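Local coordinates for formate dehydrogenase (Pyrobaculum aerophilum, PDB 1QP8), which probably acts as an NAD(P)H-dependent glyoxylate or hydroxypyruvate reductase of the D-2-hydroxyacid dehydrogenase family, and binds NADPH, at residues N82-A87 with G136-K141; L91-A96 with V205-G210; A233-W238 with V256-V261. All coordinates share one frame; numbering follows the deposited sequence.

Interaction 1: N82-A87 with G136-K141; sequences NADAVA and GTRVGK. With NDP (NADPH dihydro-nicotinamide-adenine-dinucleotide phosphate), chain C.
Helix 135-145, which follows the glycine-rich loop of the NADPH-binding Rossmann fold, packs against the start of helix 83-98 through Arg138, Ala83, Asp84 and Ala87. The two helix segments cross at -50°, with their axes 9.1 Å apart. Arg138 does most of the reaching. Its chain bends at chi3 (-145°), which brings the guanidinium up to the first turn of the other helix. There Arg138 NH1 forms a salt bridge with Asp84 OD1 at 2.6 Å. The hydrogen bond within it is weak, and the carboxylate and guanidinium planes stand 87° apart. The backbone N of Asp84 lies over one face of the guanidinium, near its rim, and the Ala83 methyl approaches it obliquely. Arg138 NH2 has a second acidic partner, Glu134, so two carboxylates probably help to fix the group. One turn further along helix 83-98, Ala87 CB meets Arg138 CB at 3.9 Å. Val139 CG2 rests 4.2 Å from Ala87 O. Asp84 also packs on Gln123 of the second subunit. The cofactor lies along both helix starts. Asn82 OD1 approaches NDP C5N at 3.2 Å, and Val86 CG2 lies 3.9 Å from NDP C4N. On the other helix, Gly136 N is 3.8 Å from the phosphate oxygen NDP O1N. Gly136 completes a GxGxxG pattern with Gly131 and Gly133, consistent with the dinucleotide-binding turn of a Rossmann fold.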
loop_
_atom_site.group_PDB
_atom_site.type_symbol
_atom_site.label_atom_id
_atom_site.label_comp_id
_atom_site.label_asym_id
_atom_site.label_seq_id
_atom_site.Cartn_x
_atom_site.Cartn_y
_atom_site.Cartn_z
ATOM N N ASN A 82 -6.886 -17.325 -3.196
ATOM C CA ASN A 82 -7.106 -15.876 -3.195
ATOM C C ASN A 82 -5.984 -15.172 -2.418
ATOM O O ASN A 82 -6.110 -14.016 -2.020
ATOM C CB ASN A 82 -8.471 -15.542 -2.587
ATOM C CG ASN A 82 -8.628 -16.069 -1.186
ATOM O OD1 ASN A 82 -9.665 -15.882 -0.554
ATOM N ND2 ASN A 82 -7.599 -16.737 -0.689
ATOM N N ALA A 83 -4.878 -15.880 -2.235
ATOM C CA ALA A 83 -3.746 -15.354 -1.488
ATOM C C ALA A 83 -3.279 -13.999 -1.988
ATOM O O ALA A 83 -3.114 -13.071 -1.202
ATOM C CB ALA A 83 -2.594 -16.354 -1.510
ATOM N N ASP A 84 -3.073 -13.871 -3.290
ATOM C CA ASP A 84 -2.621 -12.600 -3.819
ATOM C C ASP A 84 -3.617 -11.486 -3.574
ATOM O O ASP A 84 -3.260 -10.456 -3.008
ATOM C CB ASP A 84 -2.305 -12.732 -5.297
ATOM C CG ASP A 84 -1.191 -13.724 -5.551
ATOM O OD1 ASP A 84 -0.072 -13.514 -5.031
ATOM O OD2 ASP A 84 -1.433 -14.725 -6.260
ATOM N N ALA A 85 -4.866 -11.691 -3.974
ATOM C CA ALA A 85 -5.898 -10.669 -3.795
ATOM C C ALA A 85 -5.942 -10.156 -2.359
ATOM O O ALA A 85 -5.795 -8.959 -2.106
ATOM C CB ALA A 85 -7.264 -11.230 -4.191
ATOM N N VAL A 86 -6.154 -11.072 -1.425
ATOM C CA VAL A 86 -6.219 -10.732 -0.015
ATOM C C VAL A 86 -4.914 -10.075 0.441
ATOM O O VAL A 86 -4.911 -9.179 1.293
ATOM C CB VAL A 86 -6.459 -11.993 0.825
ATOM C CG1 VAL A 86 -6.636 -11.625 2.292
ATOM C CG2 VAL A 86 -7.667 -12.732 0.298
ATOM N N ALA A 87 -3.804 -10.537 -0.125
ATOM C CA ALA A 87 -2.502 -9.988 0.215
ATOM C C ALA A 87 -2.465 -8.486 -0.070
ATOM O O ALA A 87 -2.266 -7.690 0.850
ATOM C CB ALA A 87 -1.416 -10.697 -0.567
ATOM N N GLY A 136 -0.198 -14.555 4.807
ATOM C CA GLY A 136 0.793 -14.081 5.754
ATOM C C GLY A 136 2.137 -13.862 5.106
ATOM O O GLY A 136 2.728 -12.788 5.209
ATOM N N THR A 137 2.601 -14.889 4.407
ATOM C CA THR A 137 3.885 -14.856 3.729
ATOM C C THR A 137 4.041 -13.776 2.669
ATOM O O THR A 137 5.080 -13.122 2.599
ATOM C CB THR A 137 4.188 -16.212 3.071
ATOM O OG1 THR A 137 4.329 -17.213 4.086
ATOM C CG2 THR A 137 5.476 -16.134 2.267
ATOM N N ARG A 138 3.029 -13.599 1.829
ATOM C CA ARG A 138 3.116 -12.594 0.778
ATOM C C ARG A 138 3.222 -11.233 1.408
ATOM O O ARG A 138 4.001 -10.384 0.964
ATOM C CB ARG A 138 1.896 -12.672 -0.140
ATOM C CG ARG A 138 1.905 -13.921 -1.000
ATOM C CD ARG A 138 0.625 -14.113 -1.767
ATOM N NE ARG A 138 0.317 -15.539 -1.877
ATOM C CZ ARG A 138 0.461 -16.261 -2.981
ATOM N NH1 ARG A 138 0.903 -15.692 -4.095
ATOM N NH2 ARG A 138 0.182 -17.557 -2.966
ATOM N N VAL A 139 2.444 -11.035 2.464
ATOM C CA VAL A 139 2.456 -9.764 3.170
ATOM C C VAL A 139 3.850 -9.580 3.751
ATOM O O VAL A 139 4.526 -8.583 3.473
ATOM C CB VAL A 139 1.372 -9.743 4.297
ATOM C CG1 VAL A 139 1.429 -8.437 5.073
ATOM C CG2 VAL A 139 -0.017 -9.900 3.680
ATOM N N GLY A 140 4.279 -10.561 4.534
ATOM C CA GLY A 140 5.597 -10.522 5.149
ATOM C C GLY A 140 6.706 -10.201 4.168
ATOM O O GLY A 140 7.551 -9.346 4.439
ATOM N N LYS A 141 6.705 -10.865 3.018
ATOM C CA LYS A 141 7.732 -10.597 2.030
ATOM C C LYS A 141 7.736 -9.141 1.547
ATOM O O LYS A 141 8.799 -8.529 1.411
ATOM C CB LYS A 141 7.602 -11.583 0.874
ATOM C CG LYS A 141 7.892 -13.004 1.334
ATOM C CD LYS A 141 7.969 -14.008 0.201
ATOM C CE LYS A 141 8.390 -15.370 0.742
ATOM N NZ LYS A 141 8.450 -16.422 -0.303
HETATM P PA NDP C . -3.497 -21.302 5.105
HETATM O O1A NDP C . -4.625 -21.993 5.804
HETATM O O2A NDP C . -4.473 -20.884 4.075
HETATM O O5B NDP C . -3.107 -20.721 6.599
HETATM C C5B NDP C . -2.070 -21.566 7.244
HETATM C C4B NDP C . -1.018 -20.661 7.982
HETATM O O4B NDP C . -1.474 -20.128 9.286
HETATM C C3B NDP C . 0.299 -21.430 8.391
HETATM O O3B NDP C . 1.345 -20.504 8.626
HETATM C C2B NDP C . -0.252 -22.160 9.617
HETATM O O2B NDP C . 0.531 -22.893 10.486
HETATM C C1B NDP C . -0.986 -21.068 10.277
HETATM N N9A NDP C . -1.912 -21.536 11.256
HETATM C C8A NDP C . -3.068 -22.262 11.143
HETATM N N7A NDP C . -3.652 -22.469 12.324
HETATM C C5A NDP C . -2.815 -21.841 13.213
HETATM C C6A NDP C . -2.865 -21.700 14.649
HETATM N N6A NDP C . -3.878 -22.253 15.342
HETATM N N1A NDP C . -1.834 -20.996 15.260
HETATM C C2A NDP C . -0.820 -20.468 14.471
HETATM N N3A NDP C . -0.700 -20.558 13.158
HETATM C C4A NDP C . -1.755 -21.250 12.589
HETATM O O3 NDP C . -3.187 -19.782 4.868
HETATM P PN NDP C . -3.822 -18.347 4.386
HETATM O O1N NDP C . -2.800 -17.276 4.416
HETATM O O2N NDP C . -4.469 -18.443 3.038
HETATM O O5D NDP C . -5.024 -18.005 5.483
HETATM C C5D NDP C . -6.314 -18.636 5.297
HETATM C C4D NDP C . -7.241 -18.045 6.373
HETATM O O4D NDP C . -7.394 -16.624 6.136
HETATM C C3D NDP C . -8.639 -18.655 6.283
HETATM O O3D NDP C . -8.677 -19.826 7.083
HETATM C C2D NDP C . -9.530 -17.480 6.764
HETATM O O2D NDP C . -9.763 -17.535 8.180
HETATM C C1D NDP C . -8.775 -16.216 6.291
HETATM N N1N NDP C . -9.325 -15.637 4.974
HETATM C C2N NDP C . -9.836 -14.296 5.047
HETATM C C3N NDP C . -10.343 -13.750 3.841
HETATM C C7N NDP C . -10.912 -12.279 3.888
HETATM O O7N NDP C . -11.174 -11.742 2.828
HETATM N N7N NDP C . -11.070 -11.705 5.112
HETATM C C4N NDP C . -10.377 -14.440 2.569
HETATM C C5N NDP C . -9.830 -15.771 2.652
HETATM C C6N NDP C . -9.323 -16.371 3.764
HETATM P P2B NDP C . 0.564 -24.559 10.155
HETATM O O1X NDP C . 1.454 -24.925 11.318
HETATM O O2X NDP C . -0.865 -24.953 10.277
HETATM O O3X NDP C . 1.123 -24.671 8.819
#

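Interaction 2: L91-A96 with V205-G210; sequences LALLLA and VFVNVG. With NDP (NADPH dihydro-nicotinamide-adenine-dinucleotide phosphate), chain C.
The backbone oxygen of Asn208 is held by the backbone N of Asp235 and by the Ser234 hydroxyl of the next strand, whose one proton is at best shared with Val236 O; Leu93 CD1 lies 4.3 Å from Asn208 O. The rest of the contact is apolar. Helix segment 91-96 runs nearly antiparallel to strand 205-208, at 160°, with the axes 8.4 Å apart. Val207 sits at the middle and divides its methyls between two leucines. Its CG1 meets Leu93 CB at 3.9 Å, and Val207 CG2 touches Leu94 CB at 3.8 Å. Leu94 has CG anti to the backbone N (chi1 167°), which carries CD1 along to the next valine on this face. Leu94 CD1 reaches Val205 CG1 at 3.8 Å. An alanine in place of Val207 would lose both methyls, and would probably open a gap between the strand and the two leucines. Beyond the strand, Val209 O faces the carboxamide of NADPH. Strand 205-208 lies between strands 177-180 and 231-234, and helix 83-98 covers the face that carries Val205 and Val207, with Leu94 also touching Leu143 of helix 135-145 and Leu93 packing on Ile101 of the second subunit.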
loop_
_atom_site.group_PDB
_atom_site.type_symbol
_atom_site.label_atom_id
_atom_site.label_comp_id
_atom_site.label_asym_id
_atom_site.label_seq_id
_atom_site.Cartn_x
_atom_site.Cartn_y
_atom_site.Cartn_z
ATOM N N LEU A 91 -2.212 -4.930 2.512
ATOM C CA LEU A 91 -1.233 -3.873 2.432
ATOM C C LEU A 91 -1.941 -2.542 2.344
ATOM O O LEU A 91 -1.550 -1.572 3.011
ATOM C CB LEU A 91 -0.337 -4.071 1.225
ATOM C CG LEU A 91 0.600 -5.255 1.439
ATOM C CD1 LEU A 91 1.196 -5.671 0.115
ATOM C CD2 LEU A 91 1.677 -4.879 2.431
ATOM N N ALA A 92 -2.985 -2.489 1.523
ATOM C CA ALA A 92 -3.766 -1.269 1.359
ATOM C C ALA A 92 -4.367 -0.927 2.705
ATOM O O ALA A 92 -4.295 0.208 3.166
ATOM C CB ALA A 92 -4.868 -1.492 0.342
ATOM N N LEU A 93 -4.958 -1.928 3.338
ATOM C CA LEU A 93 -5.559 -1.726 4.646
ATOM C C LEU A 93 -4.556 -1.187 5.638
ATOM O O LEU A 93 -4.915 -0.474 6.566
ATOM C CB LEU A 93 -6.136 -3.026 5.203
ATOM C CG LEU A 93 -7.651 -3.178 5.061
ATOM C CD1 LEU A 93 -8.107 -4.414 5.831
ATOM C CD2 LEU A 93 -8.349 -1.920 5.593
ATOM N N LEU A 94 -3.294 -1.527 5.445
ATOM C CA LEU A 94 -2.255 -1.071 6.342
ATOM C C LEU A 94 -1.761 0.332 6.001
ATOM O O LEU A 94 -1.793 1.240 6.836
ATOM C CB LEU A 94 -1.091 -2.054 6.300
ATOM C CG LEU A 94 0.219 -1.594 6.938
ATOM C CD1 LEU A 94 0.003 -1.332 8.421
ATOM C CD2 LEU A 94 1.291 -2.664 6.712
ATOM N N LEU A 95 -1.310 0.508 4.769
ATOM C CA LEU A 95 -0.772 1.785 4.344
ATOM C C LEU A 95 -1.743 2.971 4.373
ATOM O O LEU A 95 -1.323 4.095 4.623
ATOM C CB LEU A 95 -0.181 1.652 2.933
ATOM C CG LEU A 95 0.837 0.536 2.666
ATOM C CD1 LEU A 95 1.386 0.672 1.263
ATOM C CD2 LEU A 95 1.952 0.627 3.667
ATOM N N ALA A 96 -3.028 2.738 4.112
ATOM C CA ALA A 96 -3.993 3.836 4.096
ATOM C C ALA A 96 -3.975 4.601 5.404
ATOM O O ALA A 96 -3.850 5.825 5.411
ATOM C CB ALA A 96 -5.400 3.326 3.809
ATOM N N VAL A 205 -0.935 0.362 14.323
ATOM C CA VAL A 205 -1.970 0.080 13.345
ATOM C C VAL A 205 -2.122 -1.435 13.278
ATOM O O VAL A 205 -1.221 -2.114 12.803
ATOM C CB VAL A 205 -1.516 0.512 11.950
ATOM C CG1 VAL A 205 -2.495 0.001 10.903
ATOM C CG2 VAL A 205 -1.360 2.010 11.889
ATOM N N PHE A 206 -3.247 -1.970 13.727
ATOM C CA PHE A 206 -3.453 -3.413 13.689
ATOM C C PHE A 206 -4.380 -3.760 12.536
ATOM O O PHE A 206 -5.534 -3.356 12.531
ATOM C CB PHE A 206 -4.102 -3.889 14.986
ATOM C CG PHE A 206 -4.196 -5.374 15.098
ATOM C CD1 PHE A 206 -3.257 -6.089 15.829
ATOM C CD2 PHE A 206 -5.207 -6.072 14.446
ATOM C CE1 PHE A 206 -3.322 -7.481 15.908
ATOM C CE2 PHE A 206 -5.284 -7.465 14.516
ATOM C CZ PHE A 206 -4.340 -8.169 15.249
ATOM N N VAL A 207 -3.888 -4.518 11.567
ATOM C CA VAL A 207 -4.707 -4.917 10.430
ATOM C C VAL A 207 -5.203 -6.373 10.527
ATOM O O VAL A 207 -4.399 -7.297 10.637
ATOM C CB VAL A 207 -3.908 -4.774 9.130
ATOM C CG1 VAL A 207 -4.696 -5.353 7.964
ATOM C CG2 VAL A 207 -3.564 -3.309 8.899
ATOM N N ASN A 208 -6.518 -6.587 10.500
ATOM C CA ASN A 208 -7.025 -7.958 10.535
ATOM C C ASN A 208 -7.650 -8.282 9.199
ATOM O O ASN A 208 -8.519 -7.562 8.729
ATOM C CB ASN A 208 -8.071 -8.171 11.619
ATOM C CG ASN A 208 -8.486 -9.627 11.722
ATOM O OD1 ASN A 208 -7.718 -10.526 11.377
ATOM N ND2 ASN A 208 -9.699 -9.869 12.201
ATOM N N VAL A 209 -7.221 -9.376 8.586
ATOM C CA VAL A 209 -7.754 -9.726 7.285
ATOM C C VAL A 209 -8.264 -11.174 7.283
ATOM O O VAL A 209 -8.882 -11.627 6.330
ATOM C CB VAL A 209 -6.673 -9.460 6.188
ATOM C CG1 VAL A 209 -5.714 -10.618 6.097
ATOM C CG2 VAL A 209 -7.326 -9.168 4.869
ATOM N N GLY A 210 -8.005 -11.891 8.368
ATOM C CA GLY A 210 -8.504 -13.241 8.489
ATOM C C GLY A 210 -9.646 -13.156 9.474
ATOM O O GLY A 210 -9.973 -12.081 9.990
HETATM P PA NDP C . -3.497 -21.302 5.105
HETATM O O1A NDP C . -4.625 -21.993 5.804
HETATM O O2A NDP C . -4.473 -20.884 4.075
HETATM O O5B NDP C . -3.107 -20.721 6.599
HETATM C C5B NDP C . -2.070 -21.566 7.244
HETATM C C4B NDP C . -1.018 -20.661 7.982
HETATM O O4B NDP C . -1.474 -20.128 9.286
HETATM C C3B NDP C . 0.299 -21.430 8.391
HETATM O O3B NDP C . 1.345 -20.504 8.626
HETATM C C2B NDP C . -0.252 -22.160 9.617
HETATM O O2B NDP C . 0.531 -22.893 10.486
HETATM C C1B NDP C . -0.986 -21.068 10.277
HETATM N N9A NDP C . -1.912 -21.536 11.256
HETATM C C8A NDP C . -3.068 -22.262 11.143
HETATM N N7A NDP C . -3.652 -22.469 12.324
HETATM C C5A NDP C . -2.815 -21.841 13.213
HETATM C C6A NDP C . -2.865 -21.700 14.649
HETATM N N6A NDP C . -3.878 -22.253 15.342
HETATM N N1A NDP C . -1.834 -20.996 15.260
HETATM C C2A NDP C . -0.820 -20.468 14.471
HETATM N N3A NDP C . -0.700 -20.558 13.158
HETATM C C4A NDP C . -1.755 -21.250 12.589
HETATM O O3 NDP C . -3.187 -19.782 4.868
HETATM P PN NDP C . -3.822 -18.347 4.386
HETATM O O1N NDP C . -2.800 -17.276 4.416
HETATM O O2N NDP C . -4.469 -18.443 3.038
HETATM O O5D NDP C . -5.024 -18.005 5.483
HETATM C C5D NDP C . -6.314 -18.636 5.297
HETATM C C4D NDP C . -7.241 -18.045 6.373
HETATM O O4D NDP C . -7.394 -16.624 6.136
HETATM C C3D NDP C . -8.639 -18.655 6.283
HETATM O O3D NDP C . -8.677 -19.826 7.083
HETATM C C2D NDP C . -9.530 -17.480 6.764
HETATM O O2D NDP C . -9.763 -17.535 8.180
HETATM C C1D NDP C . -8.775 -16.216 6.291
HETATM N N1N NDP C . -9.325 -15.637 4.974
HETATM C C2N NDP C . -9.836 -14.296 5.047
HETATM C C3N NDP C . -10.343 -13.750 3.841
HETATM C C7N NDP C . -10.912 -12.279 3.888
HETATM O O7N NDP C . -11.174 -11.742 2.828
HETATM N N7N NDP C . -11.070 -11.705 5.112
HETATM C C4N NDP C . -10.377 -14.440 2.569
HETATM C C5N NDP C . -9.830 -15.771 2.652
HETATM C C6N NDP C . -9.323 -16.371 3.764
HETATM P P2B NDP C . 0.564 -24.559 10.155
HETATM O O1X NDP C . 1.454 -24.925 11.318
HETATM O O2X NDP C . -0.865 -24.953 10.277
HETATM O O3X NDP C . 1.123 -24.671 8.819
#

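Interaction 3: A233-W238 with V256-V261; sequences ASDVWW and VATPWV. With NDP (NADPH dihydro-nicotinamide-adenine-dinucleotide phosphate), chain C.
Ala233 and Ser234 pair with Val256 and Ala257 where two parallel strands of a beta-alpha-beta unit end, at the edge of the Rossmann sheet. Ser234 N donates to Val256 O at 2.9 Å, and Ser234 O accepts from Thr258 N at 3.0 Å. Past the strands, a chi1 of 175° sets CG of Asp235 opposite its backbone N and brings the carboxylate across to the other loop. There OD2 is gripped twice. Thr258 OG1 gives to the anti lone pair of Asp235 OD2 at 2.7 Å, and Val261 N gives to the syn lone pair of Asp235 OD2 at 2.6 Å. Asp235 OD1 accepts from Ala262 N. Both carboxylate oxygens are thus satisfied, and the group is held beside the nicotinamide amide. The inverse gamma turn at Pro259, with a weak bond from Trp260 N to Thr258 O, brings the chain round to Trp260, whose ring edge meets NDP O7N in plane. Ser234 OG bonds to Val236 O at 2.7 Å, in the carbonyl plane, with Asn208 O as second acceptor. Phe250 meets the Trp237 ring edge-to-face. Trp237 NE1 donates to Thr258 O at 3.2 Å: the oxygen lies in the indole plane, but the nitrogen sits 38° above the carbonyl plane.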
loop_
_atom_site.group_PDB
_atom_site.type_symbol
_atom_site.label_atom_id
_atom_site.label_comp_id
_atom_site.label_asym_id
_atom_site.label_seq_id
_atom_site.Cartn_x
_atom_site.Cartn_y
_atom_site.Cartn_z
ATOM N N ALA A 233 -7.844 -1.639 11.568
ATOM C CA ALA A 233 -8.323 -1.661 10.187
ATOM C C ALA A 233 -8.645 -3.109 9.866
ATOM O O ALA A 233 -7.748 -3.943 9.802
ATOM C CB ALA A 233 -7.248 -1.151 9.244
ATOM N N SER A 234 -9.918 -3.415 9.659
ATOM C CA SER A 234 -10.288 -4.788 9.373
ATOM C C SER A 234 -11.307 -4.968 8.264
ATOM O O SER A 234 -12.216 -4.154 8.079
ATOM C CB SER A 234 -10.818 -5.449 10.646
ATOM O OG SER A 234 -11.145 -6.808 10.416
ATOM N N ASP A 235 -11.154 -6.068 7.539
ATOM C CA ASP A 235 -12.056 -6.412 6.460
ATOM C C ASP A 235 -12.956 -7.523 6.950
ATOM O O ASP A 235 -13.866 -7.942 6.246
ATOM C CB ASP A 235 -11.274 -6.912 5.254
ATOM C CG ASP A 235 -12.175 -7.393 4.139
ATOM O OD1 ASP A 235 -12.154 -8.607 3.809
ATOM O OD2 ASP A 235 -12.910 -6.540 3.602
ATOM N N VAL A 236 -12.704 -8.006 8.160
ATOM C CA VAL A 236 -13.512 -9.092 8.700
ATOM C C VAL A 236 -14.083 -8.744 10.061
ATOM O O VAL A 236 -13.441 -8.063 10.852
ATOM C CB VAL A 236 -12.694 -10.361 8.820
ATOM C CG1 VAL A 236 -13.627 -11.561 8.947
ATOM C CG2 VAL A 236 -11.807 -10.494 7.617
ATOM N N TRP A 237 -15.283 -9.224 10.358
ATOM C CA TRP A 237 -15.886 -8.852 11.620
ATOM C C TRP A 237 -16.576 -9.943 12.400
ATOM O O TRP A 237 -16.973 -10.962 11.834
ATOM C CB TRP A 237 -16.870 -7.720 11.366
ATOM C CG TRP A 237 -16.216 -6.591 10.702
ATOM C CD1 TRP A 237 -15.982 -6.437 9.358
ATOM C CD2 TRP A 237 -15.572 -5.497 11.357
ATOM N NE1 TRP A 237 -15.220 -5.310 9.144
ATOM C CE2 TRP A 237 -14.954 -4.716 10.353
ATOM C CE3 TRP A 237 -15.455 -5.102 12.696
ATOM C CZ2 TRP A 237 -14.225 -3.566 10.650
ATOM C CZ3 TRP A 237 -14.732 -3.955 12.988
ATOM C CH2 TRP A 237 -14.127 -3.202 11.968
ATOM N N TRP A 238 -16.727 -9.714 13.705
ATOM C CA TRP A 238 -17.390 -10.681 14.573
ATOM C C TRP A 238 -18.815 -10.882 14.099
ATOM O O TRP A 238 -19.352 -11.979 14.186
ATOM C CB TRP A 238 -17.372 -10.195 16.019
ATOM C CG TRP A 238 -15.980 -10.066 16.526
ATOM C CD1 TRP A 238 -15.212 -11.047 17.077
ATOM C CD2 TRP A 238 -15.144 -8.909 16.428
ATOM N NE1 TRP A 238 -13.947 -10.578 17.324
ATOM C CE2 TRP A 238 -13.877 -9.267 16.936
ATOM C CE3 TRP A 238 -15.341 -7.604 15.956
ATOM C CZ2 TRP A 238 -12.808 -8.367 16.985
ATOM C CZ3 TRP A 238 -14.274 -6.703 16.005
ATOM C CH2 TRP A 238 -13.024 -7.092 16.517
ATOM N N VAL A 256 -10.870 1.527 10.687
ATOM C CA VAL A 256 -11.051 1.550 9.246
ATOM C C VAL A 256 -11.720 0.221 9.012
ATOM O O VAL A 256 -11.229 -0.812 9.465
ATOM C CB VAL A 256 -9.738 1.559 8.465
ATOM C CG1 VAL A 256 -10.037 1.268 6.995
ATOM C CG2 VAL A 256 -9.032 2.930 8.607
ATOM N N ALA A 257 -12.837 0.232 8.301
ATOM C CA ALA A 257 -13.551 -1.005 8.084
ATOM C C ALA A 257 -14.042 -1.218 6.666
ATOM O O ALA A 257 -14.518 -0.291 6.012
ATOM C CB ALA A 257 -14.701 -1.066 9.031
ATOM N N THR A 258 -13.908 -2.454 6.198
ATOM C CA THR A 258 -14.366 -2.839 4.873
ATOM C C THR A 258 -15.224 -4.083 5.073
ATOM O O THR A 258 -14.965 -4.903 5.962
ATOM C CB THR A 258 -13.200 -3.112 3.888
ATOM O OG1 THR A 258 -12.280 -4.051 4.454
ATOM C CG2 THR A 258 -12.486 -1.822 3.559
ATOM N N PRO A 259 -16.250 -4.246 4.231
ATOM C CA PRO A 259 -17.203 -5.347 4.268
ATOM C C PRO A 259 -16.777 -6.716 3.792
ATOM O O PRO A 259 -17.457 -7.333 2.969
ATOM C CB PRO A 259 -18.388 -4.817 3.464
ATOM C CG PRO A 259 -17.853 -3.559 2.736
ATOM C CD PRO A 259 -16.380 -3.515 2.966
ATOM N N TRP A 260 -15.659 -7.206 4.311
ATOM C CA TRP A 260 -15.219 -8.540 3.946
ATOM C C TRP A 260 -15.119 -8.666 2.423
ATOM O O TRP A 260 -15.715 -9.550 1.821
ATOM C CB TRP A 260 -16.236 -9.524 4.502
ATOM C CG TRP A 260 -15.779 -10.909 4.549
ATOM C CD1 TRP A 260 -14.561 -11.383 4.174
ATOM C CD2 TRP A 260 -16.523 -12.028 5.025
ATOM N NE1 TRP A 260 -14.496 -12.740 4.392
ATOM C CE2 TRP A 260 -15.690 -13.160 4.913
ATOM C CE3 TRP A 260 -17.819 -12.184 5.539
ATOM C CZ2 TRP A 260 -16.106 -14.434 5.294
ATOM C CZ3 TRP A 260 -18.237 -13.450 5.921
ATOM C CH2 TRP A 260 -17.381 -14.562 5.795
ATOM N N VAL A 261 -14.358 -7.776 1.805
ATOM C CA VAL A 261 -14.199 -7.781 0.360
ATOM C C VAL A 261 -12.777 -7.977 -0.137
ATOM O O VAL A 261 -12.496 -7.741 -1.312
ATOM C CB VAL A 261 -14.710 -6.480 -0.238
ATOM C CG1 VAL A 261 -16.229 -6.474 -0.206
ATOM C CG2 VAL A 261 -14.147 -5.296 0.534
HETATM P PA NDP C . -3.497 -21.302 5.105
HETATM O O1A NDP C . -4.625 -21.993 5.804
HETATM O O2A NDP C . -4.473 -20.884 4.075
HETATM O O5B NDP C . -3.107 -20.721 6.599
HETATM C C5B NDP C . -2.070 -21.566 7.244
HETATM C C4B NDP C . -1.018 -20.661 7.982
HETATM O O4B NDP C . -1.474 -20.128 9.286
HETATM C C3B NDP C . 0.299 -21.430 8.391
HETATM O O3B NDP C . 1.345 -20.504 8.626
HETATM C C2B NDP C . -0.252 -22.160 9.617
HETATM O O2B NDP C . 0.531 -22.893 10.486
HETATM C C1B NDP C . -0.986 -21.068 10.277
HETATM N N9A NDP C . -1.912 -21.536 11.256
HETATM C C8A NDP C . -3.068 -22.262 11.143
HETATM N N7A NDP C . -3.652 -22.469 12.324
HETATM C C5A NDP C . -2.815 -21.841 13.213
HETATM C C6A NDP C . -2.865 -21.700 14.649
HETATM N N6A NDP C . -3.878 -22.253 15.342
HETATM N N1A NDP C . -1.834 -20.996 15.260
HETATM C C2A NDP C . -0.820 -20.468 14.471
HETATM N N3A NDP C . -0.700 -20.558 13.158
HETATM C C4A NDP C . -1.755 -21.250 12.589
HETATM O O3 NDP C . -3.187 -19.782 4.868
HETATM P PN NDP C . -3.822 -18.347 4.386
HETATM O O1N NDP C . -2.800 -17.276 4.416
HETATM O O2N NDP C . -4.469 -18.443 3.038
HETATM O O5D NDP C . -5.024 -18.005 5.483
HETATM C C5D NDP C . -6.314 -18.636 5.297
HETATM C C4D NDP C . -7.241 -18.045 6.373
HETATM O O4D NDP C . -7.394 -16.624 6.136
HETATM C C3D NDP C . -8.639 -18.655 6.283
HETATM O O3D NDP C . -8.677 -19.826 7.083
HETATM C C2D NDP C . -9.530 -17.480 6.764
HETATM O O2D NDP C . -9.763 -17.535 8.180
HETATM C C1D NDP C . -8.775 -16.216 6.291
HETATM N N1N NDP C . -9.325 -15.637 4.974
HETATM C C2N NDP C . -9.836 -14.296 5.047
HETATM C C3N NDP C . -10.343 -13.750 3.841
HETATM C C7N NDP C . -10.912 -12.279 3.888
HETATM O O7N NDP C . -11.174 -11.742 2.828
HETATM N N7N NDP C . -11.070 -11.705 5.112
HETATM C C4N NDP C . -10.377 -14.440 2.569
HETATM C C5N NDP C . -9.830 -15.771 2.652
HETATM C C6N NDP C . -9.323 -16.371 3.764
HETATM P P2B NDP C . 0.564 -24.559 10.155
HETATM O O1X NDP C . 1.454 -24.925 11.318
HETATM O O2X NDP C . -0.865 -24.953 10.277
HETATM O O3X NDP C . 1.123 -24.671 8.819
#

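Overall arrangement
The three interactions follow the cofactor from its phosphates to its carboxamide. Interactions 1 and 2 share helix 83-98, with centres 12 Å apart. They touch where Val86 CG1 packs on Val209 CG2 at 3.6 Å. Interactions 2 and 3 have centres 10 Å apart and are joined through the sheet. Asn208 N probably bonds to Ala233 O, and Phe206 O to Ala233 N, both at 3.0 Å. Interactions 1 and 3 do not touch; their nearest atoms are about 6 Å apart, yet both reach NADPH. Interaction 1 borders a phosphate and the nicotinamide ring, while interactions 2 and 3 border the carboxamide. All three also meet the second subunit.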